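Long-range contacts in mandelate racemase/muconate lactonizing enzyme family protein (Roseovarius sp. TM1035, PDB 3T9P), which probably acts as an enolase-superfamily enzyme on a carboxylate substrate, as relatives such as mandelate racemase do, although its own reaction is not established: residues M316-H320 with V363-W369; T290-C294 with L321-N327; V189-S193 with L221-I227; G171-D177 with G206-S211. All coordinates share one frame; numbering follows the deposited sequence.

Contact 1. Residues M316-H320 with V363-W369; sequences MCTMH and VTDAPGW
His320 reaches from helix 313-322 into the turn that follows strand 360-363, and both faces of its imidazole are covered there. Val363 CG1 makes a CH-pi contact on one face, 3.8 Å from the centroid of the His320 ring. On the opposite face the edge of Trp369 meets the imidazole in a T-shaped pair, the planes 89° apart. One turn back, Cys317 SG sits almost squarely above the Trp369 six-membered ring, 3.8 Å from its centroid; a small, polarisable sulfur suits this place. Met319 CB adds an apolar contact to Val363 CG2 at 3.5 Å. This packing is tight and buried, whereas residues 364-367 bow away from the helix toward solvent. There Thr364 OG1 accepts from Ala366 N at 3.1 Å, forming an ST turn, and Gly368 takes a positive phi that glycine adopts easily. The chain then returns with Trp369 O, which receives His320 NE2 at 3.1 Å, the donor standing 50° out of the carbonyl plane. His320 ND1 bonds to Ala124 N, and Trp369 NE1 to Thr109 O. With NE2 donating and ND1 facing a backbone N-H, the buried imidazole is probably neutral.

Contact 2. Residues T290-C294 with L321-N327; sequences TLQVC and LLRAIPN. With SO4 (sulfate ion), chain C.
Leu291 CD2 packs against Leu321 of helix 313-322, meeting its CD1 at 3.8 Å, and against Ile325 of the turn that follows, meeting its CG2 at 3.7 Å. Leu291 and Leu321 pass alongside each other in opposite directions, while Ile325 lies obliquely across Leu291. Beside them, Thr290 CG2 touches Leu321 CD2 at 3.7 Å, and Cys294 SG rests on Ile325 CD1 at 4.0 Å. The methyl ends of Thr290, Leu291, Leu321 and Ile325 suit this patch because they give apolar contact and bring no polar group that would need a partner there. The polar contact lies at the edge of this patch, where Asn327 ND2 donates to Cys294 O over 2.9 Å, with an N-H...O angle of 145°. The same amide nitrogen also bonds to Leu302 O, so two backbone carbonyls fix the rotation of the group.

Further out, Thr290 turns its methyl to Leu321 because OG1 lies anti to its own carbonyl carbon (chi1 -59°) and bonds back to Gly286 O within the helix. Leu321 O accepts from both Ala324 N and Ile325 N, which curls the chain so that Ile325 comes round to Leu291. Arg323 points the other way. Its NE and NH1 bond to Ser130 O and Pro133 O, and its NH1 and NH2 hold two oxygens of a sulfate ion, probably from the crystallisation liquor, with NH1 to O2 at 2.8 Å. Helices 287-299 and 313-322 meet here as neighbours in the outer helical layer of a barrel of the enolase-superfamily type.

Contact 3. Residues V189-S193 with L221-I227; sequences VPTVS and LLQDNGI
Val189 and Leu222 bring helices 184-196 and 212-224 close together, with CA atoms 6.6 Å apart, and the approach is similar, 6.1 Å, between the CA atoms of Pro190 and Asn225. The two helices run in much the same direction. The first is kinked at Pro190, whose nitrogen carries no hydrogen and makes no bond to the preceding turn. The second ends in a Schellman motif: Ile227 N bonds to Leu222 O and Gly226 N to Gln223 O, with Gly226 as the C-prime residue at a positive phi (77°). Asn225, just before it, is the first residue to leave the helical conformation, which turns its carbonyl out toward the neighbouring helix.

Helix, strand 201-205 and helix follow one another here, so the contact joins consecutive outer helices of the beta/alpha barrel found in the enolase superfamily. Ser193 OG donates to Asn225 O at 2.8 Å, in the carbonyl plane and on a lone pair. With chi1 at 176°, OG lies anti to the backbone N and reaches across the groove; a small hydroxyl fits this narrow gap. Lys202 NZ adds a weak bond to the same carbonyl.

Beside this bond, Val189 spreads its two methyls over different partners. CG2 meets Leu222 CD2 at 3.7 Å, the side chains crossing at about a right angle, while CG1 packs on the amide group of Asn225. That amide also lies against CA and CB of Pro190. Leu222 extends inward to Val204, and Ile227, touching Ser193 CB lightly through CD1, reaches Trp168 and Lys202.

Contact 4. Residues G171-D177 with G206-S211; sequences GAEAGRD and GNSCYS
Asp177 grips Ser211 with both carboxylate oxygens. OD2 accepts from Ser211 OG at 2.8 Å through its syn lone pair, while OD1 takes Ser211 N at 2.9 Å from above the carboxylate plane. Ser211 is the N-cap of helix 212-224, so the negative group lies close to the helix start, a placement its dipole probably favours. The backbone adds Asp177 N to Cys209 O at 2.8 Å and Ala174 N to Asn207 O, also 2.8 Å. Cys209 SG receives Ala172 N over 3.4 Å in a nearly straight bond (167°); SG, anti to the backbone N of Cys209 (chi1 -173°), is carried to that N-H.

These segments follow strands 165-169 and 201-205, at the C-terminal ends of barrel strands, where enolase-superfamily enzymes keep their active sites. Each is tightly turned: a type II turn spans Ala172 to Gly175 and a type I' turn Gly206 to Cys209. A water bridges the loops, donating to Ser208 O and accepting from Arg176 N.

Packing follows round the bonds. Gly171 CA lies 3.8 Å from Cys209 SG and close to Tyr210 OH, leaving no space for a CB. Asp177 OD1 stands at the edge of the Tyr210 ring, 3.4 Å from CD1. The Glu173 and Asn207 side chains cross at a slant, CG near CB; Asn207 OD1 bonds to Arg169 and Arg143. At the subunit interface, Arg176 makes salt bridges to Glu90 and Asp83 of the second subunit.

From the N terminus, residues 171-177 open contact 4 and residues 189-193 open contact 3; the chain closes contact 4 at 206-211 and contact 3 at 221-227, so the two loops cross. Contact 4 ties together the loops that follow two adjacent barrel strands, and contact 3 the helices that come after those loops; their nearest atoms are about 7 Å apart. Contacts 2 and 1 come later and also cross: 290-294, 316-320, 321-327, then 363-369. They share helix 313-322 and touch, Val363 CG2 lying 3.8 Å from Arg323 CG. This pair joins the last barrel helices to the segment after strand 360-363; contact 1 lies across the chain's centre from contact 4.

Contact 1. Residues M316-H320 with V363-W369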
loop_
_atom_site.group_PDB
_atom_site.type_symbol
_atom_site.label_atom_id
_atom_site.label_comp_id
_atom_site.label_asym_id
_atom_site.label_seq_id
_atom_site.Cartn_x
_atom_site.Cartn_y
_atom_site.Cartn_z
ATOM N N MET A 316 -21.963 -3.797 -9.304
ATOM C CA MET A 316 -23.104 -2.855 -9.053
ATOM C C MET A 316 -22.591 -1.460 -8.637
ATOM O O MET A 316 -23.072 -0.446 -9.139
ATOM C CB MET A 316 -24.061 -3.423 -7.950
ATOM C CG MET A 316 -25.357 -2.504 -7.692
ATOM S SD MET A 316 -26.209 -2.205 -9.291
ATOM C CE MET A 316 -26.934 -3.820 -9.531
ATOM N N CYS A 317 -21.514 -1.396 -7.844
ATOM C CA CYS A 317 -20.983 -0.009 -7.494
ATOM C C CYS A 317 -20.502 0.700 -8.762
ATOM O O CYS A 317 -20.720 1.964 -8.937
ATOM C CB CYS A 317 -19.821 -0.125 -6.529
ATOM S SG CYS A 317 -20.254 -0.743 -4.860
ATOM N N THR A 318 -19.776 -0.076 -9.615
ATOM C CA THR A 318 -19.338 0.448 -10.892
ATOM C C THR A 318 -20.520 0.930 -11.782
ATOM O O THR A 318 -20.422 1.983 -12.473
ATOM C CB THR A 318 -18.453 -0.571 -11.617
ATOM O OG1 THR A 318 -17.373 -0.913 -10.728
ATOM C CG2 THR A 318 -17.857 0.042 -12.801
ATOM N N MET A 319 -21.599 0.167 -11.820
ATOM C CA MET A 319 -22.739 0.553 -12.604
ATOM C C MET A 319 -23.317 1.923 -12.123
ATOM O O MET A 319 -23.643 2.777 -12.960
ATOM C CB MET A 319 -23.839 -0.521 -12.399
ATOM C CG MET A 319 -23.528 -1.778 -13.277
ATOM S SD MET A 319 -24.405 -3.303 -12.767
ATOM C CE MET A 319 -26.163 -2.700 -12.959
ATOM N N HIS A 320 -23.500 2.087 -10.797
ATOM C CA HIS A 320 -23.991 3.345 -10.247
ATOM C C HIS A 320 -23.010 4.434 -10.543
ATOM O O HIS A 320 -23.429 5.567 -10.944
ATOM C CB HIS A 320 -24.233 3.310 -8.727
ATOM C CG HIS A 320 -25.424 2.489 -8.322
ATOM N ND1 HIS A 320 -26.617 3.066 -7.896
ATOM C CD2 HIS A 320 -25.652 1.140 -8.358
ATOM C CE1 HIS A 320 -27.479 2.092 -7.580
ATOM N NE2 HIS A 320 -26.922 0.918 -7.856
ATOM N N VAL A 363 -29.218 -0.231 -13.772
ATOM C CA VAL A 363 -29.383 0.320 -12.415
ATOM C C VAL A 363 -30.892 0.642 -12.259
ATOM O O VAL A 363 -31.406 1.497 -13.010
ATOM C CB VAL A 363 -28.489 1.534 -12.215
ATOM C CG1 VAL A 363 -28.785 2.293 -10.905
ATOM C CG2 VAL A 363 -26.950 1.088 -12.291
ATOM N N THR A 364 -31.555 -0.081 -11.335
ATOM C CA THR A 364 -33.002 0.075 -11.043
ATOM C C THR A 364 -33.246 1.316 -10.151
ATOM O O THR A 364 -32.282 1.996 -9.700
ATOM C CB THR A 364 -33.589 -1.181 -10.310
ATOM O OG1 THR A 364 -33.173 -1.194 -8.937
ATOM C CG2 THR A 364 -33.292 -2.598 -11.055
ATOM N N ASP A 365 -34.527 1.601 -9.857
ATOM C CA ASP A 365 -34.918 2.621 -8.888
ATOM C C ASP A 365 -34.816 2.218 -7.449
ATOM O O ASP A 365 -35.199 3.057 -6.603
ATOM C CB ASP A 365 -36.449 2.915 -8.950
ATOM C CG ASP A 365 -36.775 3.798 -10.033
ATOM O OD1 ASP A 365 -35.773 4.375 -10.584
ATOM O OD2 ASP A 365 -37.992 3.880 -10.363
ATOM N N ALA A 366 -34.466 0.958 -7.181
ATOM C CA ALA A 366 -34.355 0.425 -5.793
ATOM C C ALA A 366 -33.400 1.334 -4.962
ATOM O O ALA A 366 -32.377 1.746 -5.476
ATOM C CB ALA A 366 -33.897 -1.069 -5.791
ATOM N N PRO A 367 -33.732 1.656 -3.721
ATOM C CA PRO A 367 -32.831 2.595 -2.959
ATOM C C PRO A 367 -31.456 1.991 -2.652
ATOM O O PRO A 367 -31.382 0.753 -2.585
ATOM C CB PRO A 367 -33.521 2.808 -1.604
ATOM C CG PRO A 367 -34.986 2.404 -1.806
ATOM C CD PRO A 367 -34.998 1.354 -3.023
ATOM N N GLY A 368 -30.455 2.864 -2.395
ATOM C CA GLY A 368 -29.051 2.436 -2.155
ATOM C C GLY A 368 -28.530 1.695 -3.377
ATOM O O GLY A 368 -28.736 2.149 -4.487
ATOM N N TRP A 369 -27.847 0.547 -3.183
ATOM C CA TRP A 369 -27.238 -0.181 -4.249
ATOM C C TRP A 369 -28.260 -0.956 -4.992
ATOM O O TRP A 369 -27.975 -1.440 -6.149
ATOM C CB TRP A 369 -26.184 -1.181 -3.774
ATOM C CG TRP A 369 -25.019 -0.488 -3.093
ATOM C CD1 TRP A 369 -24.587 -0.671 -1.793
ATOM C CD2 TRP A 369 -24.191 0.498 -3.663
ATOM N NE1 TRP A 369 -23.511 0.205 -1.521
ATOM C CE2 TRP A 369 -23.252 0.920 -2.651
ATOM C CE3 TRP A 369 -24.110 1.067 -4.921
ATOM C CZ2 TRP A 369 -22.283 1.883 -2.876
ATOM C CZ3 TRP A 369 -23.104 2.078 -5.157
ATOM C CH2 TRP A 369 -22.203 2.447 -4.115
#

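Contact 2. Residues T290-C294 with L321-N327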
loop_
_atom_site.group_PDB
_atom_site.type_symbol
_atom_site.label_atom_id
_atom_site.label_comp_id
_atom_site.label_asym_id
_atom_site.label_seq_id
_atom_site.Cartn_x
_atom_site.Cartn_y
_atom_site.Cartn_z
ATOM N N THR A 290 -12.939 6.971 -5.523
ATOM C CA THR A 290 -12.952 6.738 -6.981
ATOM C C THR A 290 -13.359 8.060 -7.754
ATOM O O THR A 290 -12.767 8.414 -8.781
ATOM C CB THR A 290 -13.915 5.559 -7.306
ATOM O OG1 THR A 290 -13.391 4.442 -6.585
ATOM C CG2 THR A 290 -13.882 5.204 -8.841
ATOM N N LEU A 291 -14.378 8.733 -7.226
ATOM C CA LEU A 291 -14.815 10.049 -7.737
ATOM C C LEU A 291 -13.672 11.060 -7.820
ATOM O O LEU A 291 -13.573 11.789 -8.806
ATOM C CB LEU A 291 -15.948 10.603 -6.836
ATOM C CG LEU A 291 -17.296 9.911 -7.081
ATOM C CD1 LEU A 291 -18.283 10.384 -5.936
ATOM C CD2 LEU A 291 -17.815 10.235 -8.564
ATOM N N GLN A 292 -12.761 11.060 -6.843
ATOM C CA GLN A 292 -11.571 11.900 -6.846
ATOM C C GLN A 292 -10.656 11.552 -8.054
ATOM O O GLN A 292 -10.276 12.475 -8.844
ATOM C CB GLN A 292 -10.849 11.834 -5.478
ATOM C CG GLN A 292 -9.539 12.667 -5.381
ATOM C CD GLN A 292 -9.730 14.223 -5.571
ATOM O OE1 GLN A 292 -10.716 14.827 -5.088
ATOM N NE2 GLN A 292 -8.785 14.846 -6.328
ATOM N N VAL A 293 -10.456 10.249 -8.315
ATOM C CA VAL A 293 -9.761 9.835 -9.507
ATOM C C VAL A 293 -10.492 10.269 -10.794
ATOM O O VAL A 293 -9.824 10.716 -11.727
ATOM C CB VAL A 293 -9.432 8.312 -9.499
ATOM C CG1 VAL A 293 -8.797 7.901 -10.867
ATOM C CG2 VAL A 293 -8.509 7.995 -8.256
ATOM N N CYS A 294 -11.807 10.143 -10.850
ATOM C CA CYS A 294 -12.540 10.503 -12.065
ATOM C C CYS A 294 -12.334 11.990 -12.397
ATOM O O CYS A 294 -12.243 12.368 -13.585
ATOM C CB CYS A 294 -13.999 10.297 -11.819
ATOM S SG CYS A 294 -14.399 8.477 -11.735
ATOM N N LEU A 321 -21.716 4.158 -10.429
ATOM C CA LEU A 321 -20.753 5.211 -10.760
ATOM C C LEU A 321 -20.850 5.628 -12.253
ATOM O O LEU A 321 -20.788 6.862 -12.557
ATOM C CB LEU A 321 -19.295 4.782 -10.480
ATOM C CG LEU A 321 -18.123 5.667 -10.874
ATOM C CD1 LEU A 321 -17.870 6.547 -9.658
ATOM C CD2 LEU A 321 -16.824 4.891 -11.093
ATOM N N LEU A 322 -20.957 4.644 -13.184
ATOM C CA LEU A 322 -21.020 5.020 -14.642
ATOM C C LEU A 322 -22.319 5.761 -14.989
ATOM O O LEU A 322 -22.350 6.490 -15.990
ATOM C CB LEU A 322 -20.896 3.800 -15.574
ATOM C CG LEU A 322 -19.483 3.255 -15.539
ATOM C CD1 LEU A 322 -19.432 1.804 -16.160
ATOM C CD2 LEU A 322 -18.492 4.189 -16.249
ATOM N N ARG A 323 -23.385 5.535 -14.226
ATOM C CA ARG A 323 -24.624 6.310 -14.377
ATOM C C ARG A 323 -24.508 7.764 -13.879
ATOM O O ARG A 323 -25.478 8.520 -14.015
ATOM C CB ARG A 323 -25.791 5.627 -13.631
ATOM C CG ARG A 323 -26.301 4.291 -14.285
ATOM C CD ARG A 323 -26.843 4.454 -15.717
ATOM N NE ARG A 323 -27.891 5.524 -15.788
ATOM C CZ ARG A 323 -28.531 5.930 -16.906
ATOM N NH1 ARG A 323 -28.331 5.348 -18.073
ATOM N NH2 ARG A 323 -29.391 6.937 -16.859
ATOM N N ALA A 324 -23.401 8.171 -13.286
ATOM C CA ALA A 324 -23.368 9.452 -12.653
ATOM C C ALA A 324 -22.216 10.317 -13.145
ATOM O O ALA A 324 -22.375 11.549 -13.266
ATOM C CB ALA A 324 -23.294 9.252 -11.074
ATOM N N ILE A 325 -21.080 9.735 -13.528
ATOM C CA ILE A 325 -19.888 10.594 -13.766
ATOM C C ILE A 325 -19.993 11.300 -15.146
ATOM O O ILE A 325 -20.549 10.728 -16.079
ATOM C CB ILE A 325 -18.548 9.883 -13.637
ATOM C CG1 ILE A 325 -18.401 8.736 -14.679
ATOM C CG2 ILE A 325 -18.338 9.443 -12.123
ATOM C CD1 ILE A 325 -16.912 8.253 -14.810
ATOM N N PRO A 326 -19.429 12.544 -15.266
ATOM C CA PRO A 326 -19.590 13.193 -16.593
ATOM C C PRO A 326 -18.623 12.659 -17.656
ATOM O O PRO A 326 -18.788 12.936 -18.885
ATOM C CB PRO A 326 -19.305 14.700 -16.272
ATOM C CG PRO A 326 -18.271 14.610 -15.072
ATOM C CD PRO A 326 -18.749 13.409 -14.270
ATOM N N ASN A 327 -17.602 11.895 -17.233
ATOM C CA ASN A 327 -16.543 11.531 -18.203
ATOM C C ASN A 327 -16.396 9.987 -18.297
ATOM O O ASN A 327 -15.309 9.535 -18.249
ATOM C CB ASN A 327 -15.106 12.146 -17.878
ATOM C CG ASN A 327 -14.644 11.917 -16.402
ATOM O OD1 ASN A 327 -15.465 11.746 -15.526
ATOM N ND2 ASN A 327 -13.323 11.826 -16.170
HETATM S S SO4 C . -30.773 6.741 -20.304
HETATM O O1 SO4 C . -31.006 7.095 -18.908
HETATM O O2 SO4 C . -29.485 6.047 -20.487
HETATM O O3 SO4 C . -31.894 5.851 -20.689
HETATM O O4 SO4 C . -30.710 7.947 -21.146
#

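Contact 3. Residues V189-S193 with L221-I227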
loop_
_atom_site.group_PDB
_atom_site.type_symbol
_atom_site.label_atom_id
_atom_site.label_comp_id
_atom_site.label_asym_id
_atom_site.label_seq_id
_atom_site.Cartn_x
_atom_site.Cartn_y
_atom_site.Cartn_z
ATOM N N VAL A 189 -5.388 -13.398 -30.867
ATOM C CA VAL A 189 -5.751 -12.029 -31.241
ATOM C C VAL A 189 -6.621 -12.136 -32.539
ATOM O O VAL A 189 -7.839 -11.773 -32.513
ATOM C CB VAL A 189 -4.504 -11.134 -31.411
ATOM C CG1 VAL A 189 -4.841 -9.796 -32.159
ATOM C CG2 VAL A 189 -3.801 -10.820 -30.066
ATOM N N PRO A 190 -6.035 -12.750 -33.622
ATOM C CA PRO A 190 -6.882 -12.884 -34.874
ATOM C C PRO A 190 -8.002 -13.892 -34.736
ATOM O O PRO A 190 -9.128 -13.657 -35.213
ATOM C CB PRO A 190 -5.841 -13.250 -36.003
ATOM C CG PRO A 190 -4.676 -13.955 -35.300
ATOM C CD PRO A 190 -4.614 -13.034 -33.900
ATOM N N THR A 191 -7.786 -14.968 -33.992
ATOM C CA THR A 191 -8.890 -15.922 -33.884
ATOM C C THR A 191 -10.164 -15.400 -33.252
ATOM O O THR A 191 -11.266 -15.737 -33.705
ATOM C CB THR A 191 -8.386 -17.257 -33.105
ATOM O OG1 THR A 191 -7.271 -17.763 -33.813
ATOM C CG2 THR A 191 -9.447 -18.285 -32.942
ATOM N N VAL A 192 -10.048 -14.729 -32.109
ATOM C CA VAL A 192 -11.235 -14.235 -31.406
ATOM C C VAL A 192 -11.857 -13.062 -32.235
ATOM O O VAL A 192 -13.085 -12.989 -32.444
ATOM C CB VAL A 192 -10.859 -13.806 -29.944
ATOM C CG1 VAL A 192 -12.053 -13.153 -29.238
ATOM C CG2 VAL A 192 -10.462 -15.039 -29.168
ATOM N N SER A 193 -10.994 -12.208 -32.738
ATOM C CA SER A 193 -11.433 -11.046 -33.489
ATOM C C SER A 193 -12.213 -11.450 -34.777
ATOM O O SER A 193 -13.331 -10.915 -35.016
ATOM C CB SER A 193 -10.222 -10.210 -33.889
ATOM O OG SER A 193 -10.655 -9.122 -34.713
ATOM N N LEU A 221 -0.195 -5.796 -34.026
ATOM C CA LEU A 221 -1.082 -6.913 -34.368
ATOM C C LEU A 221 -2.520 -6.679 -33.881
ATOM O O LEU A 221 -3.505 -7.027 -34.614
ATOM C CB LEU A 221 -0.527 -8.204 -33.785
ATOM C CG LEU A 221 0.882 -8.598 -34.296
ATOM C CD1 LEU A 221 1.562 -9.796 -33.505
ATOM C CD2 LEU A 221 0.897 -8.861 -35.835
ATOM N N LEU A 222 -2.663 -6.048 -32.682
ATOM C CA LEU A 222 -4.007 -5.719 -32.145
ATOM C C LEU A 222 -4.663 -4.749 -33.134
ATOM O O LEU A 222 -5.834 -4.899 -33.431
ATOM C CB LEU A 222 -3.948 -4.996 -30.758
ATOM C CG LEU A 222 -3.251 -5.856 -29.648
ATOM C CD1 LEU A 222 -3.106 -5.063 -28.334
ATOM C CD2 LEU A 222 -3.988 -7.173 -29.398
ATOM N N GLN A 223 -3.918 -3.734 -33.555
ATOM C CA GLN A 223 -4.480 -2.725 -34.520
ATOM C C GLN A 223 -4.938 -3.413 -35.861
ATOM O O GLN A 223 -6.033 -3.132 -36.433
ATOM C CB GLN A 223 -3.473 -1.608 -34.696
ATOM C CG GLN A 223 -3.373 -0.738 -33.448
ATOM C CD GLN A 223 -2.289 0.326 -33.489
ATOM O OE1 GLN A 223 -1.312 0.295 -34.330
ATOM N NE2 GLN A 223 -2.385 1.273 -32.586
ATOM N N ASP A 224 -4.125 -4.338 -36.368
ATOM C CA ASP A 224 -4.461 -5.041 -37.606
ATOM C C ASP A 224 -5.757 -5.754 -37.445
ATOM O O ASP A 224 -6.491 -5.998 -38.447
ATOM C CB ASP A 224 -3.409 -6.153 -37.855
ATOM C CG ASP A 224 -2.102 -5.600 -38.396
ATOM O OD1 ASP A 224 -2.064 -4.416 -38.883
ATOM O OD2 ASP A 224 -1.100 -6.356 -38.342
ATOM N N ASN A 225 -5.980 -6.279 -36.231
ATOM C CA ASN A 225 -7.223 -6.926 -35.931
ATOM C C ASN A 225 -8.411 -6.094 -35.384
ATOM O O ASN A 225 -9.422 -6.670 -34.923
ATOM C CB ASN A 225 -6.884 -8.088 -34.971
ATOM C CG ASN A 225 -6.120 -9.153 -35.696
ATOM O OD1 ASN A 225 -4.876 -9.155 -35.730
ATOM N ND2 ASN A 225 -6.866 -9.978 -36.415
ATOM N N GLY A 226 -8.277 -4.787 -35.414
ATOM C CA GLY A 226 -9.377 -3.858 -35.033
ATOM C C GLY A 226 -9.591 -3.730 -33.518
ATOM O O GLY A 226 -10.678 -3.446 -33.130
ATOM N N ILE A 227 -8.564 -3.993 -32.681
ATOM C CA ILE A 227 -8.688 -3.981 -31.199
ATOM C C ILE A 227 -8.322 -2.586 -30.819
ATOM O O ILE A 227 -7.197 -2.119 -31.094
ATOM C CB ILE A 227 -7.703 -4.976 -30.468
ATOM C CG1 ILE A 227 -7.802 -6.457 -30.882
ATOM C CG2 ILE A 227 -7.701 -4.766 -28.975
ATOM C CD1 ILE A 227 -9.060 -6.976 -31.162
#

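Contact 4. Residues G171-D177 with G206-S211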
loop_
_atom_site.group_PDB
_atom_site.type_symbol
_atom_site.label_atom_id
_atom_site.label_comp_id
_atom_site.label_asym_id
_atom_site.label_seq_id
_atom_site.Cartn_x
_atom_site.Cartn_y
_atom_site.Cartn_z
ATOM N N GLY A 171 -0.480 -12.259 -23.490
ATOM C CA GLY A 171 0.743 -12.392 -22.725
ATOM C C GLY A 171 0.380 -13.321 -21.550
ATOM O O GLY A 171 -0.574 -14.089 -21.622
ATOM N N ALA A 172 1.243 -13.270 -20.541
ATOM C CA ALA A 172 1.119 -13.953 -19.201
ATOM C C ALA A 172 1.167 -12.862 -18.131
ATOM O O ALA A 172 1.912 -11.862 -18.254
ATOM C CB ALA A 172 2.238 -15.036 -19.042
ATOM N N GLU A 173 0.342 -12.999 -17.097
ATOM C CA GLU A 173 0.315 -11.968 -16.014
ATOM C C GLU A 173 1.710 -11.717 -15.454
ATOM O O GLU A 173 2.364 -12.651 -14.958
ATOM C CB GLU A 173 -0.635 -12.326 -14.897
ATOM C CG GLU A 173 -0.615 -11.296 -13.762
ATOM C CD GLU A 173 -1.511 -11.787 -12.592
ATOM O OE1 GLU A 173 -1.156 -12.798 -11.939
ATOM O OE2 GLU A 173 -2.552 -11.155 -12.318
ATOM N N ALA A 174 2.168 -10.478 -15.540
ATOM C CA ALA A 174 3.508 -10.072 -14.994
ATOM C C ALA A 174 4.577 -11.039 -15.529
ATOM O O ALA A 174 5.566 -11.371 -14.829
ATOM C CB ALA A 174 3.545 -10.013 -13.430
ATOM N N GLY A 175 4.377 -11.415 -16.790
ATOM C CA GLY A 175 5.112 -12.490 -17.425
ATOM C C GLY A 175 6.533 -12.198 -17.868
ATOM O O GLY A 175 7.124 -13.113 -18.440
ATOM N N ARG A 176 7.030 -10.952 -17.709
ATOM C CA ARG A 176 8.364 -10.519 -18.164
ATOM C C ARG A 176 8.604 -10.947 -19.654
ATOM O O ARG A 176 9.609 -11.643 -20.027
ATOM C CB ARG A 176 9.478 -11.089 -17.280
ATOM C CG ARG A 176 9.271 -10.676 -15.754
ATOM C CD ARG A 176 10.504 -11.221 -14.980
ATOM N NE ARG A 176 10.385 -10.870 -13.563
ATOM C CZ ARG A 176 11.369 -11.081 -12.683
ATOM N NH1 ARG A 176 12.539 -11.654 -13.082
ATOM N NH2 ARG A 176 11.190 -10.730 -11.423
ATOM N N ASP A 177 7.654 -10.553 -20.488
ATOM C CA ASP A 177 7.733 -10.878 -21.917
ATOM C C ASP A 177 7.489 -12.291 -22.336
ATOM O O ASP A 177 7.475 -12.570 -23.533
ATOM C CB ASP A 177 9.030 -10.376 -22.547
ATOM C CG ASP A 177 8.933 -8.939 -22.918
ATOM O OD1 ASP A 177 7.810 -8.367 -23.052
ATOM O OD2 ASP A 177 9.939 -8.301 -23.148
ATOM N N GLY A 206 -3.058 -7.049 -21.163
ATOM C CA GLY A 206 -1.781 -7.666 -21.038
ATOM C C GLY A 206 -1.349 -7.922 -19.598
ATOM O O GLY A 206 -0.336 -8.457 -19.378
ATOM N N ASN A 207 -2.132 -7.482 -18.642
ATOM C CA ASN A 207 -1.756 -7.612 -17.206
ATOM C C ASN A 207 -0.255 -7.574 -16.895
ATOM O O ASN A 207 0.260 -8.505 -16.261
ATOM C CB ASN A 207 -2.424 -8.881 -16.598
ATOM C CG ASN A 207 -3.919 -8.767 -16.631
ATOM O OD1 ASN A 207 -4.568 -9.280 -17.547
ATOM N ND2 ASN A 207 -4.489 -8.073 -15.654
ATOM N N SER A 208 0.407 -6.490 -17.316
ATOM C CA SER A 208 1.764 -6.167 -16.902
ATOM C C SER A 208 2.833 -7.028 -17.565
ATOM O O SER A 208 3.960 -7.133 -17.052
ATOM C CB SER A 208 1.959 -6.156 -15.343
ATOM O OG SER A 208 1.314 -5.061 -14.681
ATOM N N CYS A 209 2.469 -7.765 -18.598
ATOM C CA CYS A 209 3.409 -8.714 -19.182
ATOM C C CYS A 209 4.665 -8.078 -19.834
ATOM O O CYS A 209 5.797 -8.601 -19.674
ATOM C CB CYS A 209 2.703 -9.544 -20.269
ATOM S SG CYS A 209 3.747 -10.954 -20.957
ATOM N N TYR A 210 4.481 -7.039 -20.654
ATOM C CA TYR A 210 5.490 -6.753 -21.685
ATOM C C TYR A 210 6.453 -5.641 -21.396
ATOM O O TYR A 210 6.104 -4.650 -20.762
ATOM C CB TYR A 210 4.790 -6.376 -23.010
ATOM C CG TYR A 210 3.933 -7.424 -23.534
ATOM C CD1 TYR A 210 4.512 -8.612 -24.029
ATOM C CD2 TYR A 210 2.576 -7.288 -23.564
ATOM C CE1 TYR A 210 3.714 -9.599 -24.533
ATOM C CE2 TYR A 210 1.752 -8.302 -24.068
ATOM C CZ TYR A 210 2.332 -9.441 -24.571
ATOM O OH TYR A 210 1.566 -10.474 -25.129
ATOM N N SER A 211 7.645 -5.702 -22.006
ATOM C CA SER A 211 8.514 -4.527 -22.065
ATOM C C SER A 211 7.929 -3.596 -23.173
ATOM O O SER A 211 7.161 -4.056 -23.991
ATOM C CB SER A 211 9.973 -4.925 -22.465
ATOM O OG SER A 211 9.888 -5.552 -23.743
HETATM O O HOH W 1 6.380 -8.324 -16.596
#